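Local coordinates for 5' nucleotidase family protein (Staphylococcus aureus subsp. aureus, PDB 4Q7F) that belongs to the 5' nucleotidase family and joins a calcineurin-like phosphoesterase domain, which holds manganese and magnesium ions, to a C-terminal nucleotidase domain, at residues E335-P340 and P429-Y434; N382-P385 and T389-V392; I404-E409 and A422-P427; I444-G447 and Q452-S455. One frame throughout, in Å; residues are numbered along the deposited sequence.

Interaction 1. Residues E335-P340 and P429-Y434; sequences EARVAP and PQHFNY. With 3D1 ((2R,3S,5R)-5-(6-amino-9H-purin-9-yl)-tetrahydro-2-(hydroxymethyl)furan-3-ol), chain D.
R337, on the short helical turn 335-338, meets H431 and Y434 of a loop that contains the 3-10 turn 431-433. Both segments belong to the C-terminal domain of the 5'-nucleotidase family. The one direct hydrogen bond between them runs from a side chain to the backbone: Y434 OH donates to R337 O at 2.7 Å. The hydroxyl stands 22° off the carbonyl plane. Y434 reaches this oxygen because its CG is anti to the backbone N (chi1 174°), which sends the ring back along the arginine.

The apolar part of R337 lies beside that ring. The two side chains run in opposite directions, and R337 CB comes to 3.6 Å from Y434 CE2. R337 CD then passes Y434 CD2 at 3.8 Å. Further out, one face of the guanidinium rests on the methylene of H431, with NH2 3.4 Å from H431 CB. The imidazole and guanidinium planes are 18° apart, but the closest touch is by H431 CB, and the ring lies oblique to NH1. Each polar end has another partner: R337 NH2 bonds to L364 O, and H431 ND1 to Y410 OH.

F432 leaves the backbone away from 335-340, and its ring is part of the ligand pocket. The ligand 3D1 lies over one face of this ring, with C8 3.6 Å from F432 CD1. The opposite face is backed by Q430 CA. The same loop therefore joins the helical turn to the pocket. A water completes the junction: it accepts from R337 NE at 3.0 Å, in the guanidinium plane, and lies 2.9 Å from both H431 O and Y434 O.

Interaction 2. Residues N382-P385 and T389-V392; sequences NNYP and TFKV
Y384 brings its hydroxyl end against CE2 and CZ of the F390 ring. The two side chains approach from opposite directions, and only their ends meet. Y384 OH lies 3.6 Å from F390 CE2 and 3.7 Å from F390 CZ. Behind it, Y384 CZ is 3.9 Å from F390 CZ. The rings are inclined at 66° with centroids 6.0 Å apart, so the pair is oblique, and the contact is small and dispersive. F390 CG is anti to its carbonyl carbon (chi1 -55°), and from there the ring extends toward the tyrosine.

The Y384 hydroxyl is also hydrogen-bonded to N388 OD1, in the link between the two segments. N388 ND2 in turn bonds the ligand 3D1, and the Y384 side chain is about 5 Å from that ligand. Y384 is thus a second-shell residue that probably helps to orient the N388 amide.

Y384 is the first residue to leave helical geometry after helix 377-383, while F390 starts strand 390-396. F365 meets the Y384 ring edge-to-face. The F390 ring is packed between L351 of helix 342-355, C473 and N475 of strand 469-475, and I497 of strand 493-497.

Interaction 3. Residues I404-E409 and A422-P427; sequences IERSAE and ADFLEP
The last turns of helix 397-408 meet the 3-10 turn 422-424 through R406, E409 and F424. F424 is the one side chain of its segment that reaches across, and its far end fits between the guanidinium of R406 and the backbone of E409. R406 NH1 is 3.4 Å from F424 CZ, and R406 CZ is 3.7 Å from the same atom. The ring carbon stands over one face of the guanidinium. The two planes are 38° apart, however, and the arginine lies oblique to the ring, so this is a partial overlap and not a flat stack. On the backbone side, E409 O comes to 3.4 Å from F424 CE1. The methylene E409 CB adds a looser apolar contact with the same carbon at 4.0 Å.

Both elements belong to the C-terminal domain of the 5'-nucleotidase family, with strands 411-414 and 417-420 between them in the chain. R406 and E409, three residues apart, form a salt bridge within their segment. R406 NH1 donates to E409 OE1 at 2.7 Å, with an angle of 147° at the hydrogen. The acceptor lies in the guanidinium plane, whereas the donor meets the carboxylate from above its plane. R406 reaches this position by a bend at chi2 (53°). R406 NH2 also bonds to G483 O; with both terminal nitrogens engaged, the rotation of the guanidinium is probably restricted.

The turn itself is closed by A422 O, which accepts from both L425 N and E426 N. Y410 meets the F424 ring edge-to-face.

Interaction 4. Residues I444-G447 and Q452-S455; sequences IHVG and QRVS
R453 sets CG anti to its carbonyl carbon (chi1 -65°) and then runs extended to NE, which carries the side chain past H445 and on to V446. R453 CG passes H445 O at 3.3 Å. The guanidinium then lies beside the V446 backbone, with R453 NH2 3.3 Å from V446 O. The oxygen sits over the guanidinium face, so the angle is too poor for a hydrogen bond. V446 CG1 also rests over a guanidinium face, 4.1 Å from R453 NH1.

The two backbones form an antiparallel beta hairpin. H445 N donates to R453 O at 2.8 Å, and the same oxygen takes a CA-H...O contact from I444 CA at 3.3 Å. I444 and V454 are a non-hydrogen-bonded pair, with both side chains on one face of the sheet. Elsewhere, the H445 ring points its edge at S455, with CD2 3.8 Å from S455 OG, while H445 ND1 bonds to K527 O.

R453 NE bonds to R448 O within the hairpin's own turn, while NH1 leads out to A408 O and F411 O. Strand 522-526 pairs with strand 441-445 on the side away from strand 454-459, and helix 397-408 packs on the I444 and V454 face through A408 and I404.

Overall arrangement
All four contacts lie in the C-terminal domain. Interaction 1 opens first, at 335-340, and closes the longest loop, 88 residues, at 429-434. Interactions 2 and 3 are nested inside it, one after the other. Interaction 2 closes a three-residue link between helix 377-383 and strand 390-396. That strand leads straight into helix 397-408, where interaction 3 begins; it closes across strands 411-414 and 417-420. Interactions 1 and 3 touch, as Q430 N is bonded to F424 O. Interaction 4 follows in series as a hairpin turn. It touches interaction 3 where E405 OE2 meets V454 N, which ties the helix to the hairpin sheet. No two of these loops cross.

Interaction 1. Residues E335-P340 and P429-Y434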
loop_
_atom_site.group_PDB
_atom_site.type_symbol
_atom_site.label_atom_id
_atom_site.label_comp_id
_atom_site.label_asym_id
_atom_site.label_seq_id
_atom_site.Cartn_x
_atom_site.Cartn_y
_atom_site.Cartn_z
ATOM N N GLU A 335 21.713 -6.488 -3.379
ATOM C CA GLU A 335 22.931 -6.076 -4.072
ATOM C C GLU A 335 22.746 -4.728 -4.764
ATOM O O GLU A 335 23.680 -3.938 -4.854
ATOM C CB GLU A 335 23.372 -7.139 -5.088
ATOM C CG GLU A 335 23.901 -8.412 -4.439
ATOM C CD GLU A 335 24.434 -9.415 -5.442
ATOM O OE1 GLU A 335 23.933 -9.450 -6.586
ATOM O OE2 GLU A 335 25.351 -10.179 -5.074
ATOM N N ALA A 336 21.522 -4.472 -5.219
ATOM C CA ALA A 336 21.184 -3.254 -5.906
ATOM C C ALA A 336 20.768 -2.162 -4.915
ATOM O O ALA A 336 20.293 -1.111 -5.327
ATOM C CB ALA A 336 20.088 -3.520 -6.925
ATOM N N ARG A 337 20.924 -2.422 -3.611
ATOM C CA ARG A 337 20.666 -1.426 -2.573
ATOM C C ARG A 337 21.970 -1.039 -1.843
ATOM O O ARG A 337 22.153 0.139 -1.498
ATOM C CB ARG A 337 19.578 -1.882 -1.590
ATOM C CG ARG A 337 18.190 -1.936 -2.220
ATOM C CD ARG A 337 17.102 -2.131 -1.174
ATOM N NE ARG A 337 15.771 -2.187 -1.778
ATOM C CZ ARG A 337 15.052 -3.289 -1.986
ATOM N NH1 ARG A 337 15.483 -4.497 -1.615
ATOM N NH2 ARG A 337 13.869 -3.175 -2.557
ATOM N N VAL A 338 22.859 -2.009 -1.605
ATOM C CA VAL A 338 24.172 -1.730 -0.955
ATOM C C VAL A 338 25.188 -1.050 -1.837
ATOM O O VAL A 338 26.216 -0.564 -1.345
ATOM C CB VAL A 338 24.947 -2.985 -0.455
ATOM C CG1 VAL A 338 24.843 -3.181 1.046
ATOM C CG2 VAL A 338 24.653 -4.220 -1.294
ATOM N N ALA A 339 24.959 -1.065 -3.137
ATOM C CA ALA A 339 25.916 -0.468 -4.054
ATOM C C ALA A 339 25.213 -0.103 -5.345
ATOM O O ALA A 339 24.074 -0.567 -5.606
ATOM C CB ALA A 339 27.065 -1.449 -4.330
ATOM N N PRO A 340 25.862 0.742 -6.150
ATOM C CA PRO A 340 25.270 1.127 -7.413
ATOM C C PRO A 340 24.994 -0.077 -8.294
ATOM O O PRO A 340 25.731 -1.075 -8.244
ATOM C CB PRO A 340 26.360 1.985 -8.071
ATOM C CG PRO A 340 27.200 2.498 -6.948
ATOM C CD PRO A 340 27.131 1.457 -5.871
ATOM N N PRO A 429 7.996 -5.906 5.765
ATOM C CA PRO A 429 9.040 -5.223 5.001
ATOM C C PRO A 429 8.668 -3.825 4.478
ATOM O O PRO A 429 7.564 -3.611 4.020
ATOM C CB PRO A 429 9.305 -6.190 3.837
ATOM C CG PRO A 429 8.030 -6.930 3.664
ATOM C CD PRO A 429 7.485 -7.094 5.051
ATOM N N GLN A 430 9.622 -2.902 4.561
ATOM C CA GLN A 430 9.466 -1.532 4.078
ATOM C C GLN A 430 10.691 -1.143 3.243
ATOM O O GLN A 430 11.287 -0.071 3.464
ATOM C CB GLN A 430 9.336 -0.577 5.265
ATOM C CG GLN A 430 8.086 -0.776 6.096
ATOM C CD GLN A 430 8.050 0.124 7.326
ATOM O OE1 GLN A 430 9.087 0.443 7.927
ATOM N NE2 GLN A 430 6.854 0.525 7.713
ATOM N N HIS A 431 11.067 -2.004 2.295
ATOM C CA HIS A 431 12.241 -1.751 1.453
ATOM C C HIS A 431 12.038 -0.520 0.582
ATOM O O HIS A 431 13.005 0.133 0.175
ATOM C CB HIS A 431 12.571 -2.944 0.550
ATOM C CG HIS A 431 12.733 -4.237 1.282
ATOM N ND1 HIS A 431 13.875 -4.560 1.983
ATOM C CD2 HIS A 431 11.900 -5.298 1.410
ATOM C CE1 HIS A 431 13.734 -5.757 2.520
ATOM N NE2 HIS A 431 12.543 -6.225 2.186
ATOM N N PHE A 432 10.780 -0.239 0.282
ATOM C CA PHE A 432 10.417 0.913 -0.512
ATOM C C PHE A 432 10.701 2.252 0.199
ATOM O O PHE A 432 10.503 3.309 -0.382
ATOM C CB PHE A 432 8.952 0.830 -0.944
ATOM C CG PHE A 432 7.987 0.509 0.174
ATOM C CD1 PHE A 432 7.729 1.421 1.186
ATOM C CD2 PHE A 432 7.285 -0.701 0.174
ATOM C CE1 PHE A 432 6.834 1.130 2.203
ATOM C CE2 PHE A 432 6.373 -0.995 1.185
ATOM C CZ PHE A 432 6.143 -0.072 2.201
ATOM N N ASN A 433 11.159 2.190 1.447
ATOM C CA ASN A 433 11.522 3.380 2.196
ATOM C C ASN A 433 13.017 3.638 2.173
ATOM O O ASN A 433 13.483 4.481 2.904
ATOM C CB ASN A 433 10.990 3.354 3.629
ATOM C CG ASN A 433 9.509 3.665 3.700
ATOM O OD1 ASN A 433 8.918 4.172 2.742
ATOM N ND2 ASN A 433 8.900 3.364 4.833
ATOM N N TYR A 434 13.751 2.880 1.356
ATOM C CA TYR A 434 15.172 3.104 1.144
ATOM C C TYR A 434 15.374 3.754 -0.213
ATOM O O TYR A 434 14.927 3.229 -1.223
ATOM C CB TYR A 434 15.957 1.796 1.175
ATOM C CG TYR A 434 17.431 1.987 0.806
ATOM C CD1 TYR A 434 18.293 2.661 1.645
ATOM C CD2 TYR A 434 17.943 1.457 -0.370
ATOM C CE1 TYR A 434 19.617 2.833 1.305
ATOM C CE2 TYR A 434 19.269 1.602 -0.711
ATOM C CZ TYR A 434 20.104 2.295 0.122
ATOM O OH TYR A 434 21.433 2.395 -0.231
HETATM O "O5'" 3D1 D . 2.265 3.098 4.642
HETATM C "C5'" 3D1 D . 2.668 3.458 3.323
HETATM C "C4'" 3D1 D . 1.615 3.043 2.310
HETATM O "O4'" 3D1 D . 1.964 3.671 1.085
HETATM C "C1'" 3D1 D . 2.384 2.721 0.101
HETATM N N9 3D1 D . 3.578 3.252 -0.613
HETATM C C4 3D1 D . 3.463 4.069 -1.651
HETATM N N3 3D1 D . 2.406 4.606 -2.303
HETATM C C2 3D1 D . 2.598 5.426 -3.353
HETATM N N1 3D1 D . 3.835 5.769 -3.804
HETATM C C6 3D1 D . 4.972 5.302 -3.238
HETATM N N6 3D1 D . 6.190 5.674 -3.720
HETATM C C5 3D1 D . 4.834 4.403 -2.073
HETATM N N7 3D1 D . 5.661 3.733 -1.244
HETATM C C8 3D1 D . 4.897 3.049 -0.355
HETATM C "C2'" 3D1 D . 2.559 1.394 0.825
HETATM C "C3'" 3D1 D . 1.574 1.558 1.968
HETATM O "O3'" 3D1 D . 0.259 1.198 1.493
HETATM O O HOH W 1 14.561 0.520 -2.193
#

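Interaction 2. Residues N382-P385 and T389-V392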
loop_
_atom_site.group_PDB
_atom_site.type_symbol
_atom_site.label_atom_id
_atom_site.label_comp_id
_atom_site.label_asym_id
_atom_site.label_seq_id
_atom_site.Cartn_x
_atom_site.Cartn_y
_atom_site.Cartn_z
ATOM N N ASN A 382 6.321 -3.419 -13.232
ATOM C CA ASN A 382 6.960 -4.112 -12.117
ATOM C C ASN A 382 8.049 -3.287 -11.484
ATOM O O ASN A 382 8.243 -3.345 -10.271
ATOM C CB ASN A 382 7.507 -5.486 -12.555
ATOM C CG ASN A 382 6.402 -6.502 -12.748
ATOM O OD1 ASN A 382 5.385 -6.432 -12.073
ATOM N ND2 ASN A 382 6.592 -7.446 -13.653
ATOM N N ASN A 383 8.756 -2.516 -12.294
ATOM C CA ASN A 383 9.824 -1.646 -11.760
ATOM C C ASN A 383 9.317 -0.323 -11.171
ATOM O O ASN A 383 9.976 0.260 -10.336
ATOM C CB ASN A 383 10.889 -1.453 -12.807
ATOM C CG ASN A 383 11.722 -2.710 -12.980
ATOM O OD1 ASN A 383 12.546 -3.027 -12.125
ATOM N ND2 ASN A 383 11.495 -3.440 -14.058
ATOM N N TYR A 384 8.142 0.125 -11.584
ATOM C CA TYR A 384 7.550 1.339 -10.992
ATOM C C TYR A 384 6.065 1.066 -10.821
ATOM O O TYR A 384 5.279 1.509 -11.643
ATOM C CB TYR A 384 7.762 2.604 -11.861
ATOM C CG TYR A 384 7.834 3.799 -10.961
ATOM C CD1 TYR A 384 6.700 4.303 -10.353
ATOM C CD2 TYR A 384 9.069 4.333 -10.597
ATOM C CE1 TYR A 384 6.782 5.358 -9.468
ATOM C CE2 TYR A 384 9.154 5.384 -9.706
ATOM C CZ TYR A 384 8.013 5.884 -9.144
ATOM O OH TYR A 384 8.071 6.907 -8.242
ATOM N N PRO A 385 5.676 0.390 -9.726
ATOM C CA PRO A 385 4.282 -0.022 -9.543
ATOM C C PRO A 385 3.348 0.991 -8.882
ATOM O O PRO A 385 2.216 0.639 -8.594
ATOM C CB PRO A 385 4.409 -1.261 -8.651
ATOM C CG PRO A 385 5.610 -0.966 -7.801
ATOM C CD PRO A 385 6.519 -0.059 -8.600
ATOM N N THR A 389 4.005 10.963 -9.327
ATOM C CA THR A 389 4.497 12.006 -10.204
ATOM C C THR A 389 5.739 12.487 -9.456
ATOM O O THR A 389 6.103 11.908 -8.419
ATOM C CB THR A 389 3.484 13.119 -10.418
ATOM O OG1 THR A 389 3.092 13.614 -9.143
ATOM C CG2 THR A 389 2.233 12.591 -11.157
ATOM N N PHE A 390 6.387 13.530 -9.951
ATOM C CA PHE A 390 7.626 13.997 -9.310
ATOM C C PHE A 390 7.669 15.480 -8.993
ATOM O O PHE A 390 6.953 16.297 -9.564
ATOM C CB PHE A 390 8.799 13.573 -10.182
ATOM C CG PHE A 390 8.808 12.106 -10.457
ATOM C CD1 PHE A 390 8.071 11.583 -11.518
ATOM C CD2 PHE A 390 9.456 11.224 -9.589
ATOM C CE1 PHE A 390 8.036 10.213 -11.742
ATOM C CE2 PHE A 390 9.419 9.853 -9.805
ATOM C CZ PHE A 390 8.720 9.353 -10.881
ATOM N N LYS A 391 8.548 15.831 -8.061
ATOM C CA LYS A 391 8.702 17.192 -7.681
ATOM C C LYS A 391 10.164 17.513 -7.454
ATOM O O LYS A 391 10.911 16.699 -6.874
ATOM C CB LYS A 391 7.877 17.510 -6.437
ATOM C CG LYS A 391 6.387 17.709 -6.727
ATOM C CD LYS A 391 5.634 18.127 -5.484
ATOM C CE LYS A 391 4.244 18.636 -5.821
ATOM N NZ LYS A 391 3.431 17.607 -6.550
ATOM N N VAL A 392 10.580 18.667 -7.961
ATOM C CA VAL A 392 11.943 19.152 -7.697
ATOM C C VAL A 392 11.806 20.098 -6.529
ATOM O O VAL A 392 11.004 21.010 -6.562
ATOM C CB VAL A 392 12.603 19.834 -8.888
ATOM C CG1 VAL A 392 14.016 20.273 -8.502
ATOM C CG2 VAL A 392 12.674 18.874 -10.049
#

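Interaction 3. Residues I404-E409 and A422-P427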
loop_
_atom_site.group_PDB
_atom_site.type_symbol
_atom_site.label_atom_id
_atom_site.label_comp_id
_atom_site.label_asym_id
_atom_site.label_seq_id
_atom_site.Cartn_x
_atom_site.Cartn_y
_atom_site.Cartn_z
ATOM N N ILE A 404 19.563 11.575 3.249
ATOM C CA ILE A 404 20.430 10.406 3.006
ATOM C C ILE A 404 20.601 9.633 4.323
ATOM O O ILE A 404 20.712 8.424 4.302
ATOM C CB ILE A 404 21.786 10.775 2.364
ATOM C CG1 ILE A 404 21.565 11.466 1.018
ATOM C CG2 ILE A 404 22.608 9.528 2.104
ATOM C CD1 ILE A 404 22.813 12.078 0.395
ATOM N N GLU A 405 20.609 10.326 5.464
ATOM C CA GLU A 405 20.729 9.640 6.753
ATOM C C GLU A 405 19.451 8.794 7.014
ATOM O O GLU A 405 19.508 7.724 7.620
ATOM C CB GLU A 405 20.942 10.644 7.878
ATOM C CG GLU A 405 22.294 11.363 7.867
ATOM C CD GLU A 405 23.464 10.496 8.306
ATOM O OE1 GLU A 405 23.254 9.304 8.550
ATOM O OE2 GLU A 405 24.639 11.001 8.411
ATOM N N ARG A 406 18.309 9.265 6.538
ATOM C CA ARG A 406 17.049 8.517 6.743
ATOM C C ARG A 406 17.159 7.195 5.973
ATOM O O ARG A 406 16.951 6.133 6.552
ATOM C CB ARG A 406 15.843 9.319 6.333
ATOM C CG ARG A 406 14.533 8.510 6.206
ATOM C CD ARG A 406 14.169 7.687 7.435
ATOM N NE ARG A 406 12.945 6.906 7.186
ATOM C CZ ARG A 406 12.576 5.828 7.870
ATOM N NH1 ARG A 406 13.326 5.365 8.883
ATOM N NH2 ARG A 406 11.451 5.201 7.541
ATOM N N SER A 407 17.535 7.269 4.696
ATOM C CA SER A 407 17.748 6.084 3.883
ATOM C C SER A 407 18.783 5.163 4.531
ATOM O O SER A 407 18.572 3.980 4.548
ATOM C CB SER A 407 18.210 6.451 2.466
ATOM O OG SER A 407 17.276 7.313 1.838
ATOM N N ALA A 408 19.914 5.708 5.030
ATOM C CA ALA A 408 20.973 4.912 5.664
ATOM C C ALA A 408 20.505 4.106 6.892
ATOM O O ALA A 408 21.188 3.148 7.311
ATOM C CB ALA A 408 22.210 5.804 6.017
ATOM N N GLU A 409 19.368 4.486 7.467
ATOM C CA GLU A 409 18.753 3.761 8.594
ATOM C C GLU A 409 18.275 2.372 8.166
ATOM O O GLU A 409 18.014 1.515 9.002
ATOM C CB GLU A 409 17.553 4.519 9.161
ATOM C CG GLU A 409 17.904 5.838 9.816
ATOM C CD GLU A 409 16.683 6.602 10.266
ATOM O OE1 GLU A 409 15.567 5.992 10.323
ATOM O OE2 GLU A 409 16.819 7.810 10.544
ATOM N N ALA A 422 16.146 -4.512 11.281
ATOM C CA ALA A 422 14.904 -5.089 11.760
ATOM C C ALA A 422 13.766 -4.093 11.583
ATOM O O ALA A 422 12.655 -4.466 11.204
ATOM C CB ALA A 422 15.039 -5.464 13.230
ATOM N N ASP A 423 14.058 -2.828 11.871
ATOM C CA ASP A 423 13.095 -1.720 11.732
ATOM C C ASP A 423 12.410 -1.664 10.364
ATOM O O ASP A 423 11.291 -1.196 10.261
ATOM C CB ASP A 423 13.808 -0.372 11.962
ATOM C CG ASP A 423 14.252 -0.187 13.396
ATOM O OD1 ASP A 423 13.493 -0.561 14.307
ATOM O OD2 ASP A 423 15.355 0.347 13.622
ATOM N N PHE A 424 13.104 -2.129 9.325
ATOM C CA PHE A 424 12.601 -2.087 7.954
ATOM C C PHE A 424 12.056 -3.409 7.447
ATOM O O PHE A 424 11.649 -3.495 6.291
ATOM C CB PHE A 424 13.718 -1.590 7.022
ATOM C CG PHE A 424 13.937 -0.115 7.080
ATOM C CD1 PHE A 424 14.516 0.479 8.192
ATOM C CD2 PHE A 424 13.574 0.686 6.010
ATOM C CE1 PHE A 424 14.728 1.841 8.239
ATOM C CE2 PHE A 424 13.799 2.051 6.038
ATOM C CZ PHE A 424 14.371 2.633 7.159
ATOM N N LEU A 425 12.073 -4.429 8.308
ATOM C CA LEU A 425 11.571 -5.766 7.986
ATOM C C LEU A 425 10.365 -6.185 8.836
ATOM O O LEU A 425 9.507 -6.899 8.353
ATOM C CB LEU A 425 12.679 -6.800 8.187
ATOM C CG LEU A 425 13.930 -6.656 7.316
ATOM C CD1 LEU A 425 15.000 -7.646 7.764
ATOM C CD2 LEU A 425 13.570 -6.862 5.852
ATOM N N GLU A 426 10.323 -5.754 10.099
ATOM C CA GLU A 426 9.247 -6.130 11.024
ATOM C C GLU A 426 8.415 -4.924 11.461
ATOM O O GLU A 426 8.940 -3.823 11.580
ATOM C CB GLU A 426 9.817 -6.804 12.282
ATOM C CG GLU A 426 10.661 -8.054 12.038
ATOM C CD GLU A 426 9.911 -9.205 11.388
ATOM O OE1 GLU A 426 8.675 -9.337 11.581
ATOM O OE2 GLU A 426 10.572 -10.009 10.699
ATOM N N PRO A 427 7.104 -5.129 11.691
ATOM C CA PRO A 427 6.394 -6.402 11.524
ATOM C C PRO A 427 6.361 -6.864 10.062
ATOM O O PRO A 427 6.250 -8.056 9.801
ATOM C CB PRO A 427 4.982 -6.103 12.047
ATOM C CG PRO A 427 4.865 -4.619 12.092
ATOM C CD PRO A 427 6.255 -4.099 12.314
#

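Interaction 4. Residues I444-G447 and Q452-S455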
loop_
_atom_site.group_PDB
_atom_site.type_symbol
_atom_site.label_atom_id
_atom_site.label_comp_id
_atom_site.label_asym_id
_atom_site.label_seq_id
_atom_site.Cartn_x
_atom_site.Cartn_y
_atom_site.Cartn_z
ATOM N N ILE A 444 28.223 5.536 3.242
ATOM C CA ILE A 444 27.414 5.218 4.408
ATOM C C ILE A 444 28.214 4.282 5.302
ATOM O O ILE A 444 28.687 3.256 4.838
ATOM C CB ILE A 444 26.079 4.544 4.019
ATOM C CG1 ILE A 444 25.163 5.532 3.277
ATOM C CG2 ILE A 444 25.391 4.053 5.272
ATOM C CD1 ILE A 444 23.870 4.899 2.720
ATOM N N HIS A 445 28.373 4.651 6.569
ATOM C CA HIS A 445 29.076 3.845 7.573
ATOM C C HIS A 445 28.031 3.267 8.517
ATOM O O HIS A 445 27.637 3.912 9.479
ATOM C CB HIS A 445 30.074 4.699 8.358
ATOM C CG HIS A 445 31.280 5.091 7.568
ATOM N ND1 HIS A 445 32.359 4.254 7.409
ATOM C CD2 HIS A 445 31.578 6.218 6.881
ATOM C CE1 HIS A 445 33.273 4.843 6.661
ATOM N NE2 HIS A 445 32.828 6.040 6.339
ATOM N N VAL A 446 27.615 2.035 8.253
ATOM C CA VAL A 446 26.505 1.395 9.003
ATOM C C VAL A 446 26.835 1.161 10.490
ATOM O O VAL A 446 25.960 1.195 11.319
ATOM C CB VAL A 446 26.053 0.097 8.301
ATOM C CG1 VAL A 446 24.778 -0.461 8.945
ATOM C CG2 VAL A 446 25.802 0.386 6.819
ATOM N N GLY A 447 28.106 1.001 10.818
ATOM C CA GLY A 447 28.501 0.793 12.213
ATOM C C GLY A 447 28.347 2.037 13.090
ATOM O O GLY A 447 28.457 1.949 14.305
ATOM N N GLN A 452 24.239 9.854 11.762
ATOM C CA GLN A 452 25.592 10.347 11.520
ATOM C C GLN A 452 26.449 9.342 10.759
ATOM O O GLN A 452 27.666 9.272 10.922
ATOM C CB GLN A 452 26.259 10.798 12.811
ATOM C CG GLN A 452 26.494 9.727 13.838
ATOM C CD GLN A 452 26.950 10.322 15.143
ATOM O OE1 GLN A 452 28.142 10.324 15.460
ATOM N NE2 GLN A 452 26.018 10.907 15.872
ATOM N N ARG A 453 25.794 8.651 9.845
ATOM C CA ARG A 453 26.394 7.607 9.042
ATOM C C ARG A 453 26.832 8.054 7.665
ATOM O O ARG A 453 27.505 7.287 6.987
ATOM C CB ARG A 453 25.355 6.472 8.811
ATOM C CG ARG A 453 24.915 5.719 10.058
ATOM C CD ARG A 453 23.874 4.640 9.740
ATOM N NE ARG A 453 23.701 3.710 10.865
ATOM C CZ ARG A 453 22.829 2.705 10.897
ATOM N NH1 ARG A 453 22.050 2.461 9.869
ATOM N NH2 ARG A 453 22.775 1.917 11.956
ATOM N N VAL A 454 26.390 9.230 7.214
ATOM C CA VAL A 454 26.701 9.685 5.858
ATOM C C VAL A 454 27.973 10.556 5.868
ATOM O O VAL A 454 28.052 11.480 6.620
ATOM C CB VAL A 454 25.541 10.459 5.249
ATOM C CG1 VAL A 454 25.892 10.944 3.845
ATOM C CG2 VAL A 454 24.283 9.591 5.198
ATOM N N SER A 455 28.937 10.190 5.031
ATOM C CA SER A 455 30.224 10.868 4.907
ATOM C C SER A 455 30.575 11.081 3.447
ATOM O O SER A 455 29.952 10.498 2.541
ATOM C CB SER A 455 31.317 10.011 5.533
ATOM O OG SER A 455 31.189 9.959 6.937
#